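Local coordinates for bifunctional protein PutA (Bdellovibrio bacteriovorus, PDB 5UR2) that probably carries out both steps of proline catabolism, oxidising proline with a flavin and then L-glutamate gamma-semialdehyde to L-glutamate with NAD+, at residues A684-Q688 with G689-F693. Sequence-based numbering, arbitrary orientation.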
loop_
_atom_site.group_PDB
_atom_site.type_symbol
_atom_site.label_atom_id
_atom_site.label_comp_id
_atom_site.label_asym_id
_atom_site.label_seq_id
_atom_site.Cartn_x
_atom_site.Cartn_y
_atom_site.Cartn_z
ATOM N N ALA B 684 -30.689 0.954 3.428
ATOM C CA ALA B 684 -29.694 0.305 2.581
ATOM C C ALA B 684 -29.650 -1.204 2.823
ATOM O O ALA B 684 -29.240 -1.962 1.935
ATOM C CB ALA B 684 -28.323 0.929 2.825
ATOM N N GLY B 685 -30.052 -1.649 4.009
ATOM C CA GLY B 685 -30.187 -3.049 4.327
ATOM C C GLY B 685 -29.130 -3.642 5.251
ATOM O O GLY B 685 -28.942 -4.864 5.232
ATOM N N PHE B 686 -28.446 -2.829 6.049
ATOM C CA PHE B 686 -27.486 -3.380 6.990
ATOM C C PHE B 686 -28.222 -4.246 8.011
ATOM O O PHE B 686 -29.210 -3.792 8.597
ATOM C CB PHE B 686 -26.704 -2.254 7.672
ATOM C CG PHE B 686 -25.666 -1.623 6.781
ATOM C CD1 PHE B 686 -26.021 -0.634 5.881
ATOM C CD2 PHE B 686 -24.336 -2.015 6.845
ATOM C CE1 PHE B 686 -25.070 -0.053 5.057
ATOM C CE2 PHE B 686 -23.390 -1.440 6.028
ATOM C CZ PHE B 686 -23.758 -0.458 5.124
ATOM N N PRO B 687 -27.773 -5.481 8.253
ATOM C CA PRO B 687 -28.487 -6.370 9.178
ATOM C C PRO B 687 -28.552 -5.788 10.581
ATOM O O PRO B 687 -27.708 -4.985 10.996
ATOM C CB PRO B 687 -27.640 -7.658 9.171
ATOM C CG PRO B 687 -26.804 -7.588 7.977
ATOM C CD PRO B 687 -26.559 -6.108 7.712
ATOM N N GLN B 688 -29.557 -6.238 11.327
ATOM C CA GLN B 688 -29.757 -5.732 12.674
ATOM C C GLN B 688 -28.494 -5.917 13.512
ATOM O O GLN B 688 -27.852 -6.973 13.486
ATOM C CB GLN B 688 -30.930 -6.448 13.336
ATOM C CG GLN B 688 -30.715 -7.918 13.516
ATOM C CD GLN B 688 -31.816 -8.567 14.323
ATOM O OE1 GLN B 688 -32.997 -8.278 14.126
ATOM N NE2 GLN B 688 -31.435 -9.429 15.259
ATOM N N GLY B 689 -28.139 -4.871 14.258
ATOM C CA GLY B 689 -27.011 -4.909 15.172
ATOM C C GLY B 689 -25.665 -4.565 14.561
ATOM O O GLY B 689 -24.722 -4.293 15.309
ATOM N N VAL B 690 -25.539 -4.573 13.227
ATOM C CA VAL B 690 -24.257 -4.229 12.613
ATOM C C VAL B 690 -23.902 -2.781 12.917
ATOM O O VAL B 690 -22.757 -2.465 13.261
ATOM C CB VAL B 690 -24.291 -4.516 11.097
ATOM C CG1 VAL B 690 -23.007 -4.020 10.398
ATOM C CG2 VAL B 690 -24.485 -6.036 10.849
ATOM N N ILE B 691 -24.892 -1.891 12.855
ATOM C CA ILE B 691 -24.728 -0.486 13.199
ATOM C C ILE B 691 -25.831 -0.119 14.187
ATOM O O ILE B 691 -27.005 -0.403 13.938
ATOM C CB ILE B 691 -24.773 0.403 11.937
ATOM C CG1 ILE B 691 -23.561 0.094 11.049
ATOM C CG2 ILE B 691 -24.775 1.876 12.297
ATOM C CD1 ILE B 691 -23.686 0.563 9.622
ATOM N N ASN B 692 -25.456 0.460 15.327
ATOM C CA ASN B 692 -26.423 0.842 16.345
ATOM C C ASN B 692 -26.335 2.336 16.624
ATOM O O ASN B 692 -25.247 2.916 16.637
ATOM C CB ASN B 692 -26.219 0.042 17.633
ATOM C CG ASN B 692 -26.281 -1.455 17.389
ATOM O OD1 ASN B 692 -27.354 -2.059 17.432
ATOM N ND2 ASN B 692 -25.132 -2.050 17.062
ATOM N N PHE B 693 -27.496 2.944 16.852
ATOM C CA PHE B 693 -27.663 4.389 16.952
ATOM C C PHE B 693 -27.950 4.751 18.405
ATOM O O PHE B 693 -29.042 4.465 18.918
ATOM C CB PHE B 693 -28.798 4.840 16.050
ATOM C CG PHE B 693 -29.033 6.324 16.054
ATOM C CD1 PHE B 693 -28.079 7.194 15.550
ATOM C CD2 PHE B 693 -30.241 6.842 16.496
ATOM C CE1 PHE B 693 -28.321 8.562 15.506
ATOM C CE2 PHE B 693 -30.492 8.208 16.463
ATOM C CZ PHE B 693 -29.535 9.069 15.972
HETATM O O HOH W 1 -27.403 -2.409 11.381
#
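One face of the F686 ring receives the terminal methyl of I691, while V690 CG1 stands at the ring edge, near its plane. The methyl is displaced toward the rim: I691 CD1 lies 4.1 Å from the ring centroid in a CH-pi contact and is closest to F686 CD2, at 3.8 Å. L560 and V561 of helix 554-570, with I681 of helix 671-684, add further apolar neighbours to the phenyl group. V690 divides its branches between two partners. With CG1 anti to the backbone N (chi1 174°), CG2 sits beside that N and packs obliquely on the pyrrolidine ring, V690 CG2 to P687 CD being 3.8 Å; W549 touches both residues.

The backbone from P687 to V690 forms a type II beta turn, closed by a nearly straight bond from V690 N to P687 O (3.1 Å, 164° at the hydrogen). G689 takes the third position with the positive phi usual there. Water 1 lies 2.6 Å from the same P687 O, to which it probably donates, and accepts from I691 N, at 3.0 Å, bridging turn and strand. N692 ND2 reaches back to G689 O (2.9 Å), approaching from above the carbonyl plane, and also bonds V662 O.

This is a worked example of a beta-alpha-beta crossover in a Rossmann-type domain: helix 671-684 ends in a Schellman motif at G685, and the turn launches strand 691-693 parallel to strand 661-665. The chemistry implies a division of labour, with polar bonds setting the turn and the N692 amide tying it to the sheet, while apolar contacts join F686 and P687 to V690 and I691.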